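Local coordinates for halogenase (Chondromyces crocatus, PDB 3E1T), which is an FAD-dependent halogenase that probably chlorinates an intermediate or product of chondrochloren biosynthesis in a myxobacterium, at residues Ser175-Glu180 / Asn296-Val301; Asn198-Pro203 / Lys263-Pro268; Ala214-Trp219 / Ile256-Ile261; Thr291-Asn296 / Glu346-Tyr351. One frame throughout, in Å; residues are numbered along the deposited sequence.

Contact 1: residues Ser175-Glu180 / Asn296-Val301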
loop_
_atom_site.group_PDB
_atom_site.type_symbol
_atom_site.label_atom_id
_atom_site.label_comp_id
_atom_site.label_asym_id
_atom_site.label_seq_id
_atom_site.Cartn_x
_atom_site.Cartn_y
_atom_site.Cartn_z
ATOM N N SER A 175 8.416 12.165 9.295
ATOM C CA SER A 175 9.190 10.926 9.094
ATOM C C SER A 175 10.693 11.138 9.049
ATOM O O SER A 175 11.448 10.226 9.382
ATOM C CB SER A 175 8.731 10.163 7.846
ATOM O OG SER A 175 9.098 10.859 6.671
ATOM N N GLN A 176 11.136 12.335 8.658
ATOM C CA GLN A 176 12.576 12.622 8.579
ATOM C C GLN A 176 13.287 12.571 9.941
ATOM O O GLN A 176 14.514 12.486 10.013
ATOM C CB GLN A 176 12.846 13.957 7.873
ATOM C CG GLN A 176 12.552 15.183 8.720
ATOM C CD GLN A 176 11.071 15.466 8.851
ATOM O OE1 GLN A 176 10.244 14.876 8.145
ATOM N NE2 GLN A 176 10.722 16.385 9.758
ATOM N N ALA A 177 12.508 12.588 11.014
ATOM C CA ALA A 177 13.041 12.390 12.350
ATOM C C ALA A 177 13.528 10.955 12.557
ATOM O O ALA A 177 14.367 10.715 13.423
ATOM C CB ALA A 177 12.006 12.767 13.394
ATOM N N VAL A 178 13.015 10.001 11.771
ATOM C CA VAL A 178 13.457 8.603 11.893
ATOM C C VAL A 178 14.490 8.188 10.824
ATOM O O VAL A 178 15.491 7.525 11.141
ATOM C CB VAL A 178 12.261 7.603 11.891
ATOM C CG1 VAL A 178 12.748 6.185 11.804
ATOM C CG2 VAL A 178 11.395 7.775 13.141
ATOM N N GLY A 179 14.240 8.548 9.570
ATOM C CA GLY A 179 15.110 8.133 8.467
ATOM C C GLY A 179 14.936 8.980 7.227
ATOM O O GLY A 179 14.100 9.892 7.213
ATOM N N GLU A 180 15.733 8.693 6.197
ATOM C CA GLU A 180 15.630 9.389 4.917
ATOM C C GLU A 180 14.711 8.589 3.978
ATOM O O GLU A 180 14.834 7.379 3.862
ATOM C CB GLU A 180 17.024 9.544 4.286
ATOM C CG GLU A 180 17.028 10.259 2.929
ATOM C CD GLU A 180 18.281 9.994 2.092
ATOM O OE1 GLU A 180 19.269 9.423 2.615
ATOM O OE2 GLU A 180 18.264 10.349 0.884
ATOM N N ASN A 296 14.292 5.751 18.539
ATOM C CA ASN A 296 14.237 5.542 19.984
ATOM C C ASN A 296 12.975 6.247 20.411
ATOM O O ASN A 296 12.912 7.479 20.389
ATOM C CB ASN A 296 15.461 6.128 20.710
ATOM C CG ASN A 296 16.513 5.069 21.066
ATOM O OD1 ASN A 296 16.282 3.854 20.950
ATOM N ND2 ASN A 296 17.673 5.530 21.512
ATOM N N GLY A 297 11.952 5.456 20.721
ATOM C CA GLY A 297 10.636 5.974 21.060
ATOM C C GLY A 297 9.753 6.357 19.882
ATOM O O GLY A 297 8.629 6.799 20.082
ATOM N N MET A 298 10.248 6.212 18.654
ATOM C CA MET A 298 9.446 6.548 17.473
ATOM C C MET A 298 9.504 5.428 16.447
ATOM O O MET A 298 10.508 4.720 16.355
ATOM C CB MET A 298 9.896 7.874 16.851
ATOM C CG MET A 298 8.955 8.453 15.781
ATOM S SD MET A 298 9.555 10.057 15.282
ATOM C CE MET A 298 8.589 10.458 13.806
ATOM N N ALA A 299 8.417 5.264 15.696
ATOM C CA ALA A 299 8.353 4.304 14.587
ATOM C C ALA A 299 7.532 4.865 13.427
ATOM O O ALA A 299 6.734 5.787 13.617
ATOM C CB ALA A 299 7.773 3.007 15.045
ATOM N N LEU A 300 7.730 4.307 12.228
ATOM C CA LEU A 300 6.939 4.689 11.055
ATOM C C LEU A 300 6.152 3.470 10.597
ATOM O O LEU A 300 6.685 2.352 10.517
ATOM C CB LEU A 300 7.824 5.208 9.906
ATOM C CG LEU A 300 8.946 6.217 10.175
ATOM C CD1 LEU A 300 9.937 6.307 8.992
ATOM C CD2 LEU A 300 8.378 7.597 10.512
ATOM N N VAL A 301 4.877 3.677 10.310
ATOM C CA VAL A 301 4.049 2.578 9.788
ATOM C C VAL A 301 3.343 3.034 8.528
ATOM O O VAL A 301 3.095 4.234 8.343
ATOM C CB VAL A 301 3.008 2.025 10.827
ATOM C CG1 VAL A 301 3.681 1.488 12.080
ATOM C CG2 VAL A 301 2.016 3.054 11.186
#
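Val-178 sits between Met-298 and Leu-300, and its two branches divide the work. CG2 lies alongside the thioether, 3.6 Å from Met-298 SD and almost as near to CG of the same side chain. The other branch, CG1, turns to Leu-300, whose CD1 comes within 3.9 Å of Val-178 CB as the two side chains pass, pointing opposite ways. Leu-300 forks over the short 3-10 turn of residues 175-177: while CD1 meets Val-178, CD2 presses on Ser-175, 3.7 Å from its CA. Cutting Leu-300 back to an alanine is likely to open a gap between Ser-175 and Val-178, leaving Met-298 as the main side chain on the turn. The methionine reaches the turn with CG anti to the backbone N (chi1 -169°) and an extended chain beyond, which brings SD to 4.1 Å from Ala-177 CB. No hydrogen bond crosses between the two segments; the turn is held from within, Ser-175 O accepting from both Val-178 N (2.9 Å) and Gly-179 N. Further out, Phe-139 of strand 133-140 touches both Ala-177 and Met-298, and Asp-166 of strand 163-166 touches Ser-175 and Leu-300. Strand 298-300 is an outermost strand of the five-stranded parallel sheet, so this apolar layer seats the loop after strand 163-166 on the border of the Rossmann-type FAD-binding fold.

Contact 2: residues Asn198-Pro203 / Lys263-Pro268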
loop_
_atom_site.group_PDB
_atom_site.type_symbol
_atom_site.label_atom_id
_atom_site.label_comp_id
_atom_site.label_asym_id
_atom_site.label_seq_id
_atom_site.Cartn_x
_atom_site.Cartn_y
_atom_site.Cartn_z
ATOM N N ASN A 198 -22.178 3.867 -13.623
ATOM C CA ASN A 198 -22.921 3.025 -14.584
ATOM C C ASN A 198 -22.051 2.289 -15.602
ATOM O O ASN A 198 -22.501 1.968 -16.713
ATOM C CB ASN A 198 -24.049 3.816 -15.273
ATOM C CG ASN A 198 -25.028 4.416 -14.282
ATOM O OD1 ASN A 198 -25.304 5.622 -14.316
ATOM N ND2 ASN A 198 -25.551 3.584 -13.385
ATOM N N GLY A 199 -20.809 2.010 -15.212
ATOM C CA GLY A 199 -19.895 1.254 -16.058
ATOM C C GLY A 199 -20.140 -0.237 -15.972
ATOM O O GLY A 199 -20.761 -0.731 -15.022
ATOM N N LYS A 200 -19.626 -0.960 -16.961
ATOM C CA LYS A 200 -19.837 -2.394 -17.039
ATOM C C LYS A 200 -19.047 -3.134 -15.972
ATOM O O LYS A 200 -18.213 -2.548 -15.270
ATOM C CB LYS A 200 -19.466 -2.924 -18.427
ATOM C CG LYS A 200 -20.187 -2.223 -19.578
ATOM C CD LYS A 200 -20.369 -3.149 -20.768
ATOM C CE LYS A 200 -19.040 -3.506 -21.410
ATOM N NZ LYS A 200 -19.178 -4.641 -22.364
ATOM N N ARG A 201 -19.318 -4.429 -15.865
ATOM C CA ARG A 201 -18.668 -5.288 -14.891
ATOM C C ARG A 201 -18.076 -6.532 -15.553
ATOM O O ARG A 201 -18.454 -6.901 -16.673
ATOM C CB ARG A 201 -19.664 -5.681 -13.800
ATOM C CG ARG A 201 -20.246 -4.494 -13.020
ATOM C CD ARG A 201 -19.428 -4.246 -11.773
ATOM N NE ARG A 201 -19.750 -2.999 -11.077
ATOM C CZ ARG A 201 -19.233 -1.810 -11.377
ATOM N NH1 ARG A 201 -18.388 -1.681 -12.388
ATOM N NH2 ARG A 201 -19.555 -0.749 -10.659
ATOM N N LEU A 202 -17.136 -7.165 -14.855
ATOM C CA LEU A 202 -16.565 -8.437 -15.289
ATOM C C LEU A 202 -17.635 -9.539 -15.285
ATOM O O LEU A 202 -18.600 -9.463 -14.511
ATOM C CB LEU A 202 -15.369 -8.822 -14.408
ATOM C CG LEU A 202 -14.074 -8.003 -14.570
ATOM C CD1 LEU A 202 -13.122 -8.289 -13.427
ATOM C CD2 LEU A 202 -13.375 -8.246 -15.911
ATOM N N PRO A 203 -17.462 -10.567 -16.144
ATOM C CA PRO A 203 -18.459 -11.623 -16.351
ATOM C C PRO A 203 -18.599 -12.582 -15.175
ATOM O O PRO A 203 -17.993 -12.369 -14.122
ATOM C CB PRO A 203 -17.909 -12.410 -17.556
ATOM C CG PRO A 203 -16.761 -11.637 -18.090
ATOM C CD PRO A 203 -16.265 -10.769 -16.982
ATOM N N LYS A 263 -12.058 1.320 -22.500
ATOM C CA LYS A 263 -12.948 2.066 -23.401
ATOM C C LYS A 263 -14.348 1.446 -23.441
ATOM O O LYS A 263 -15.358 2.148 -23.295
ATOM C CB LYS A 263 -12.363 2.154 -24.820
ATOM C CG LYS A 263 -13.225 2.991 -25.784
ATOM C CD LYS A 263 -12.467 3.403 -27.032
ATOM C CE LYS A 263 -13.408 3.955 -28.119
ATOM N NZ LYS A 263 -14.361 5.005 -27.629
ATOM N N GLU A 264 -14.407 0.130 -23.609
ATOM C CA GLU A 264 -15.700 -0.547 -23.677
ATOM C C GLU A 264 -16.434 -0.584 -22.327
ATOM O O GLU A 264 -17.643 -0.337 -22.268
ATOM C CB GLU A 264 -15.593 -1.928 -24.341
ATOM C CG GLU A 264 -15.055 -3.047 -23.487
ATOM C CD GLU A 264 -15.678 -4.395 -23.852
ATOM O OE1 GLU A 264 -14.994 -5.211 -24.509
ATOM O OE2 GLU A 264 -16.853 -4.633 -23.488
ATOM N N TYR A 265 -15.709 -0.837 -21.239
ATOM C CA TYR A 265 -16.352 -0.889 -19.931
ATOM C C TYR A 265 -16.929 0.453 -19.505
ATOM O O TYR A 265 -17.872 0.490 -18.707
ATOM C CB TYR A 265 -15.408 -1.450 -18.863
ATOM C CG TYR A 265 -15.373 -2.963 -18.803
ATOM C CD1 TYR A 265 -15.209 -3.723 -19.961
ATOM C CD2 TYR A 265 -15.493 -3.635 -17.592
ATOM C CE1 TYR A 265 -15.169 -5.100 -19.921
ATOM C CE2 TYR A 265 -15.462 -5.027 -17.539
ATOM C CZ TYR A 265 -15.294 -5.749 -18.714
ATOM O OH TYR A 265 -15.250 -7.118 -18.688
ATOM N N LEU A 266 -16.386 1.547 -20.041
ATOM C CA LEU A 266 -16.854 2.890 -19.664
ATOM C C LEU A 266 -17.774 3.573 -20.683
ATOM O O LEU A 266 -18.314 4.653 -20.408
ATOM C CB LEU A 266 -15.679 3.814 -19.294
ATOM C CG LEU A 266 -14.880 3.457 -18.026
ATOM C CD1 LEU A 266 -13.722 4.415 -17.843
ATOM C CD2 LEU A 266 -15.744 3.421 -16.753
ATOM N N ALA A 267 -17.963 2.938 -21.838
ATOM C CA ALA A 267 -18.893 3.439 -22.853
ATOM C C ALA A 267 -20.293 3.767 -22.298
ATOM O O ALA A 267 -20.825 4.838 -22.600
ATOM C CB ALA A 267 -18.975 2.480 -24.058
ATOM N N PRO A 268 -20.886 2.868 -21.480
ATOM C CA PRO A 268 -22.186 3.198 -20.880
ATOM C C PRO A 268 -22.121 4.238 -19.762
ATOM O O PRO A 268 -23.166 4.678 -19.274
ATOM C CB PRO A 268 -22.670 1.859 -20.297
ATOM C CG PRO A 268 -21.759 0.827 -20.824
ATOM C CD PRO A 268 -20.461 1.511 -21.100
#
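Lys-200 grips Glu-264 and Tyr-265 of the helix with both its side-chain tip and its backbone N. Its ammonium NZ forms a salt bridge with Glu-264, 2.6 Å from OE2 and nearly in line with the C-O bond, and its backbone N donates to Tyr-265 O at 2.9 Å. The backbone bond is nearly straight (169° at the hydrogen) and lies in the carbonyl plane. Glu-264 reaches across because its CG stands between the backbone N and the carbonyl carbon (chi1 78°) and the chain bends again at chi2; the lysine chain runs roughly perpendicular to the glutamate. A methionine in place of Lys-200 would probably leave the Glu-264 carboxylate without its ion-pair mate and free to swing. The contact joins the loop after strand 189-197, a strand of the large mixed sheet, to the late part of the helix that begins at residue 260, toward the outside of the molecule. Tyr-265 fills the space between them: Lys-200 CB lies over one face of its ring, offset toward the rim, while CE2 comes to 3.6 Å from Arg-201 C. Beyond the ring, Leu-202 CD2 approaches Tyr-265 OH at 3.5 Å. Tyr-222 of strand 218-224 meets the Tyr-265 ring edge-to-face and also bonds Lys-200 O through its hydroxyl. The Arg-201 guanidinium turns elsewhere, to Ser-226 O and Thr-230 OG1. On the other flank, Pro-268 CG packs 3.7 Å from Lys-200 CG, and Pro-268 CB rests 3.6 Å from Asn-198 O.

Contact 3: residues Ala214-Trp219 / Ile256-Ile261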
loop_
_atom_site.group_PDB
_atom_site.type_symbol
_atom_site.label_atom_id
_atom_site.label_comp_id
_atom_site.label_asym_id
_atom_site.label_seq_id
_atom_site.Cartn_x
_atom_site.Cartn_y
_atom_site.Cartn_z
ATOM N N ALA A 214 -3.016 -3.381 -19.056
ATOM C CA ALA A 214 -1.894 -2.713 -19.699
ATOM C C ALA A 214 -2.267 -2.164 -21.079
ATOM O O ALA A 214 -3.033 -2.789 -21.822
ATOM C CB ALA A 214 -0.728 -3.674 -19.814
ATOM N N PHE A 215 -1.748 -0.983 -21.401
ATOM C CA PHE A 215 -1.846 -0.415 -22.751
ATOM C C PHE A 215 -0.510 0.223 -23.114
ATOM O O PHE A 215 0.484 -0.012 -22.419
ATOM C CB PHE A 215 -3.025 0.552 -22.884
ATOM C CG PHE A 215 -2.862 1.851 -22.136
ATOM C CD1 PHE A 215 -2.749 3.054 -22.837
ATOM C CD2 PHE A 215 -2.857 1.881 -20.742
ATOM C CE1 PHE A 215 -2.628 4.259 -22.175
ATOM C CE2 PHE A 215 -2.732 3.094 -20.055
ATOM C CZ PHE A 215 -2.614 4.283 -20.773
ATOM N N GLN A 216 -0.451 1.010 -24.190
ATOM C CA GLN A 216 0.864 1.417 -24.701
ATOM C C GLN A 216 1.642 2.329 -23.756
ATOM O O GLN A 216 2.874 2.314 -23.756
ATOM C CB GLN A 216 0.783 2.060 -26.088
ATOM C CG GLN A 216 2.140 2.075 -26.774
ATOM C CD GLN A 216 2.104 2.579 -28.186
ATOM O OE1 GLN A 216 2.570 1.890 -29.098
ATOM N NE2 GLN A 216 1.568 3.790 -28.387
ATOM N N ASP A 217 0.927 3.148 -22.988
ATOM C CA ASP A 217 1.565 4.169 -22.141
ATOM C C ASP A 217 1.523 3.842 -20.635
ATOM O O ASP A 217 1.880 4.681 -19.798
ATOM C CB ASP A 217 0.953 5.550 -22.414
ATOM C CG ASP A 217 1.480 6.193 -23.701
ATOM O OD1 ASP A 217 2.336 5.601 -24.382
ATOM O OD2 ASP A 217 1.051 7.315 -24.015
ATOM N N GLY A 218 1.108 2.630 -20.291
ATOM C CA GLY A 218 1.012 2.234 -18.882
ATOM C C GLY A 218 -0.079 1.231 -18.651
ATOM O O GLY A 218 -0.259 0.317 -19.453
ATOM N N TRP A 219 -0.812 1.391 -17.556
ATOM C CA TRP A 219 -1.892 0.466 -17.244
ATOM C C TRP A 219 -3.010 1.123 -16.453
ATOM O O TRP A 219 -2.807 2.154 -15.817
ATOM C CB TRP A 219 -1.374 -0.803 -16.529
ATOM C CG TRP A 219 -0.746 -0.564 -15.174
ATOM C CD1 TRP A 219 0.540 -0.183 -14.925
ATOM C CD2 TRP A 219 -1.373 -0.722 -13.891
ATOM N NE1 TRP A 219 0.751 -0.081 -13.566
ATOM C CE2 TRP A 219 -0.406 -0.400 -12.910
ATOM C CE3 TRP A 219 -2.660 -1.081 -13.478
ATOM C CZ2 TRP A 219 -0.687 -0.424 -11.539
ATOM C CZ3 TRP A 219 -2.941 -1.116 -12.113
ATOM C CH2 TRP A 219 -1.955 -0.789 -11.158
ATOM N N ILE A 256 -8.201 6.611 -21.607
ATOM C CA ILE A 256 -9.285 5.625 -21.609
ATOM C C ILE A 256 -9.545 5.120 -23.030
ATOM O O ILE A 256 -9.571 3.914 -23.265
ATOM C CB ILE A 256 -10.570 6.183 -20.969
ATOM C CG1 ILE A 256 -10.395 6.302 -19.452
ATOM C CG2 ILE A 256 -11.763 5.286 -21.283
ATOM C CD1 ILE A 256 -11.409 7.193 -18.784
ATOM N N ASP A 257 -9.693 6.056 -23.972
ATOM C CA ASP A 257 -9.902 5.729 -25.387
ATOM C C ASP A 257 -8.830 4.800 -25.955
ATOM O O ASP A 257 -9.096 4.031 -26.877
ATOM C CB ASP A 257 -9.975 7.004 -26.230
ATOM C CG ASP A 257 -11.279 7.768 -26.041
ATOM O OD1 ASP A 257 -12.163 7.315 -25.266
ATOM O OD2 ASP A 257 -11.423 8.833 -26.681
ATOM N N ARG A 258 -7.626 4.860 -25.394
ATOM C CA ARG A 258 -6.482 4.108 -25.926
ATOM C C ARG A 258 -6.306 2.732 -25.286
ATOM O O ARG A 258 -5.363 2.004 -25.595
ATOM C CB ARG A 258 -5.200 4.926 -25.786
ATOM C CG ARG A 258 -5.151 6.169 -26.662
ATOM C CD ARG A 258 -3.873 6.930 -26.391
ATOM N NE ARG A 258 -2.706 6.096 -26.658
ATOM C CZ ARG A 258 -1.487 6.308 -26.168
ATOM N NH1 ARG A 258 -1.245 7.344 -25.357
ATOM N NH2 ARG A 258 -0.504 5.480 -26.494
ATOM N N CYS A 259 -7.223 2.373 -24.399
ATOM C CA CYS A 259 -7.195 1.056 -23.766
ATOM C C CYS A 259 -8.519 0.327 -24.024
ATOM O O CYS A 259 -9.491 0.539 -23.300
ATOM C CB CYS A 259 -6.925 1.185 -22.262
ATOM S SG CYS A 259 -6.826 -0.402 -21.400
ATOM N N PRO A 260 -8.566 -0.514 -25.075
ATOM C CA PRO A 260 -9.791 -1.215 -25.499
ATOM C C PRO A 260 -10.754 -1.674 -24.390
ATOM O O PRO A 260 -11.912 -1.232 -24.377
ATOM C CB PRO A 260 -9.242 -2.396 -26.292
ATOM C CG PRO A 260 -8.055 -1.816 -26.972
ATOM C CD PRO A 260 -7.441 -0.826 -25.980
ATOM N N ILE A 261 -10.300 -2.534 -23.474
ATOM C CA ILE A 261 -11.192 -3.031 -22.418
ATOM C C ILE A 261 -11.782 -1.911 -21.552
ATOM O O ILE A 261 -12.965 -1.954 -21.203
ATOM C CB ILE A 261 -10.562 -4.155 -21.541
ATOM C CG1 ILE A 261 -11.586 -4.677 -20.521
ATOM C CG2 ILE A 261 -9.281 -3.679 -20.845
ATOM C CD1 ILE A 261 -11.340 -6.108 -20.053
HETATM O O HOH W 1 -2.691 1.445 -26.396
#
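A type I beta turn from Phe-215 to Gly-218, whose end residues pair through a good bond from Phe-215 N to Gly-218 O (2.8 Å) while the turn's own bond from Gly-218 N to Phe-215 O is weak, faces the break between helices 248-257 and 260-266, where Cys-259 takes the N-cap position of the second helix. Arg-258 reaches back over the turn to Asp-217: NH1 gives a hydrogen bond and salt bridge to OD2 at 2.7 Å, with 160° at the hydrogen. The oxygen lies at the edge of the guanidinium, near its plane, yet the nitrogen comes from above the carboxylate, the two planes standing at about 90°. A bend at chi3 (59°) in the arginine chain turns the guanidinium toward the aspartate. The turn is a beta hairpin connection between strands 210-215 and 218-224, neighbours in the large mixed sheet, and the contact ties this hairpin tip to the joint between the two helices. One water spans the gap, donating to Arg-258 O at 2.8 Å and accepting from Gln-216 N. Deeper in, Phe-215 CB packs 4.0 Å from Cys-259 CB. Cys-259 SG makes an oblique sulfur-aromatic contact with the Phe-215 ring, 5.4 Å from its centroid, while the turn amides of Asp-217 and Gly-218 lie over one face of that ring. Phe-220 of strand 218-224 touches both Phe-215 and Cys-259, and Phe-215 O accepts from Trp-377 NE1.

Contact 4: residues Thr291-Asn296 / Glu346-Tyr351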
loop_
_atom_site.group_PDB
_atom_site.type_symbol
_atom_site.label_atom_id
_atom_site.label_comp_id
_atom_site.label_asym_id
_atom_site.label_seq_id
_atom_site.Cartn_x
_atom_site.Cartn_y
_atom_site.Cartn_z
ATOM N N THR A 291 15.237 4.779 5.135
ATOM C CA THR A 291 16.486 4.154 5.611
ATOM C C THR A 291 16.348 3.513 6.985
ATOM O O THR A 291 17.169 2.673 7.375
ATOM C CB THR A 291 17.684 5.144 5.636
ATOM O OG1 THR A 291 17.305 6.333 6.333
ATOM C CG2 THR A 291 18.098 5.519 4.209
ATOM N N SER A 292 15.304 3.903 7.712
ATOM C CA SER A 292 15.014 3.339 9.030
ATOM C C SER A 292 13.529 3.460 9.310
ATOM O O SER A 292 12.904 4.434 8.884
ATOM C CB SER A 292 15.800 4.082 10.121
ATOM O OG SER A 292 15.639 3.435 11.386
ATOM N N PHE A 293 12.977 2.470 10.007
ATOM C CA PHE A 293 11.553 2.478 10.398
ATOM C C PHE A 293 11.330 2.792 11.883
ATOM O O PHE A 293 10.186 2.941 12.319
ATOM C CB PHE A 293 10.855 1.149 10.062
ATOM C CG PHE A 293 10.831 0.805 8.585
ATOM C CD1 PHE A 293 10.914 1.795 7.605
ATOM C CD2 PHE A 293 10.678 -0.518 8.180
ATOM C CE1 PHE A 293 10.877 1.463 6.239
ATOM C CE2 PHE A 293 10.652 -0.851 6.821
ATOM C CZ PHE A 293 10.742 0.147 5.856
ATOM N N TRP A 294 12.414 2.892 12.654
ATOM C CA TRP A 294 12.321 3.314 14.062
ATOM C C TRP A 294 13.626 3.966 14.549
ATOM O O TRP A 294 14.689 3.790 13.941
ATOM C CB TRP A 294 11.963 2.126 14.955
ATOM C CG TRP A 294 13.092 1.180 15.153
ATOM C CD1 TRP A 294 13.572 0.277 14.250
ATOM C CD2 TRP A 294 13.896 1.037 16.334
ATOM N NE1 TRP A 294 14.623 -0.422 14.796
ATOM C CE2 TRP A 294 14.841 0.023 16.074
ATOM C CE3 TRP A 294 13.897 1.656 17.591
ATOM C CZ2 TRP A 294 15.792 -0.379 17.023
ATOM C CZ3 TRP A 294 14.839 1.249 18.536
ATOM C CH2 TRP A 294 15.774 0.249 18.242
ATOM N N LYS A 295 13.562 4.722 15.637
ATOM C CA LYS A 295 14.820 5.223 16.217
ATOM C C LYS A 295 14.962 4.956 17.719
ATOM O O LYS A 295 15.680 4.030 18.121
ATOM C CB LYS A 295 15.106 6.684 15.822
ATOM C CG LYS A 295 14.067 7.692 16.255
ATOM C CD LYS A 295 14.612 9.127 16.203
ATOM C CE LYS A 295 16.059 9.219 16.709
ATOM N NZ LYS A 295 16.470 10.607 17.101
ATOM N N ASN A 296 14.292 5.751 18.539
ATOM C CA ASN A 296 14.237 5.542 19.984
ATOM C C ASN A 296 12.975 6.247 20.411
ATOM O O ASN A 296 12.912 7.479 20.389
ATOM C CB ASN A 296 15.461 6.128 20.710
ATOM C CG ASN A 296 16.513 5.069 21.066
ATOM O OD1 ASN A 296 16.282 3.854 20.950
ATOM N ND2 ASN A 296 17.673 5.530 21.512
ATOM N N GLU A 346 12.801 -6.473 15.345
ATOM C CA GLU A 346 11.933 -7.511 14.793
ATOM C C GLU A 346 10.851 -6.931 13.888
ATOM O O GLU A 346 10.556 -7.477 12.825
ATOM C CB GLU A 346 11.293 -8.334 15.914
ATOM C CG GLU A 346 10.574 -9.607 15.434
ATOM C CD GLU A 346 11.523 -10.665 14.863
ATOM O OE1 GLU A 346 12.747 -10.410 14.732
ATOM O OE2 GLU A 346 11.037 -11.762 14.527
ATOM N N PHE A 347 10.248 -5.835 14.338
ATOM C CA PHE A 347 9.303 -5.085 13.553
ATOM C C PHE A 347 9.868 -4.698 12.163
ATOM O O PHE A 347 9.262 -5.019 11.147
ATOM C CB PHE A 347 8.898 -3.835 14.344
ATOM C CG PHE A 347 8.519 -2.658 13.486
ATOM C CD1 PHE A 347 7.508 -2.760 12.540
ATOM C CD2 PHE A 347 9.165 -1.446 13.641
ATOM C CE1 PHE A 347 7.143 -1.672 11.769
ATOM C CE2 PHE A 347 8.818 -0.359 12.873
ATOM C CZ PHE A 347 7.789 -0.471 11.927
ATOM N N GLU A 348 11.009 -4.007 12.135
ATOM C CA GLU A 348 11.639 -3.590 10.880
ATOM C C GLU A 348 12.017 -4.780 9.983
ATOM O O GLU A 348 11.789 -4.750 8.766
ATOM C CB GLU A 348 12.845 -2.678 11.139
ATOM C CG GLU A 348 13.379 -2.020 9.851
ATOM C CD GLU A 348 14.177 -0.760 10.067
ATOM O OE1 GLU A 348 15.103 -0.512 9.258
ATOM O OE2 GLU A 348 13.856 0.016 10.996
ATOM N N ARG A 349 12.553 -5.836 10.590
ATOM C CA ARG A 349 12.957 -7.026 9.858
ATOM C C ARG A 349 11.763 -7.653 9.130
ATOM O O ARG A 349 11.821 -7.872 7.935
ATOM C CB ARG A 349 13.597 -8.037 10.816
ATOM C CG ARG A 349 14.240 -9.221 10.124
ATOM C CD ARG A 349 14.672 -10.294 11.145
ATOM N NE ARG A 349 13.525 -10.930 11.802
ATOM C CZ ARG A 349 12.881 -12.001 11.330
ATOM N NH1 ARG A 349 13.256 -12.567 10.181
ATOM N NH2 ARG A 349 11.857 -12.507 12.005
ATOM N N ARG A 350 10.682 -7.906 9.864
ATOM C CA ARG A 350 9.443 -8.457 9.322
ATOM C C ARG A 350 8.795 -7.565 8.256
ATOM O O ARG A 350 8.314 -8.056 7.232
ATOM C CB ARG A 350 8.446 -8.659 10.456
ATOM C CG ARG A 350 8.110 -10.082 10.822
ATOM C CD ARG A 350 9.127 -10.691 11.732
ATOM N NE ARG A 350 8.482 -11.561 12.710
ATOM C CZ ARG A 350 8.161 -12.836 12.516
ATOM N NH1 ARG A 350 8.418 -13.449 11.358
ATOM N NH2 ARG A 350 7.581 -13.503 13.496
ATOM N N TYR A 351 8.763 -6.261 8.524
ATOM C CA TYR A 351 8.163 -5.277 7.623
ATOM C C TYR A 351 8.932 -5.208 6.289
ATOM O O TYR A 351 8.322 -5.215 5.214
ATOM C CB TYR A 351 8.131 -3.911 8.324
ATOM C CG TYR A 351 7.285 -2.790 7.684
ATOM C CD1 TYR A 351 6.443 -3.013 6.590
ATOM C CD2 TYR A 351 7.311 -1.510 8.228
ATOM C CE1 TYR A 351 5.671 -1.973 6.041
ATOM C CE2 TYR A 351 6.557 -0.459 7.682
ATOM C CZ TYR A 351 5.731 -0.700 6.601
ATOM O OH TYR A 351 4.981 0.339 6.090
HETATM O O HOH W 2 17.337 0.446 9.351
#
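The long helix 340-368 packs near the flavin, the side chain of Tyr-351 lying about 7 Å from the bound FAD, and meets the loop between strands 288-290 and 298-300 through Phe-293 and Glu-348. The carboxylate accepts a backbone N-H: Phe-293 N donates to Glu-348 OE2 at 2.8 Å, coming from above the carboxylate plane. Glu-348 gets there on an extended chain with CG anti to its own N (chi1 -170°). The same oxygen meets the edge of the Trp-294 indole, 3.3 Å from CD1, with ring and carboxylate planes 82° apart. OE1 is taken by a salt bridge from Arg-352, so both oxygens are engaged. Phe-293 then packs along the helix. Its CD2 lies 3.5 Å from Tyr-351 CD2, the rings oblique at 43°, and its CB is 3.8 Å from Phe-347 CE2. Phe-293 O lies at the edge of the Phe-347 ring, near its plane. Within the loop, Ser-292 OG donates to Trp-294 O at 2.7 Å. Beyond these residues, Phe-347 and Tyr-351 also touch helix 315-333, at Val-326 and Ser-322, while Phe-293 and Tyr-351 both rest on Cys-306 of strand 306-307.

How the contacts relate
The four contacts form two clusters on opposite sides of the chain's centre. Contacts 1 and 4 have centres 9 Å apart and share Asn-296; Leu-300 N probably bonds Phe-293 O, and Glu-180 N Thr-291 OG1. Contacts 2 and 3, centres 14 Å apart, both use helix 260-266 and touch where Leu-266 meets Ile-256. Between the clusters, centres lie 38 to 44 Å apart. Along the chain, contact 1 encloses contact 2, which encloses contact 3, while contacts 1 and 4 interleave. The chain thus leaves the parallel, Rossmann-type sheet after strand 163-166, builds much of the large mixed sheet and its flanking helices, and returns at strand 298-300.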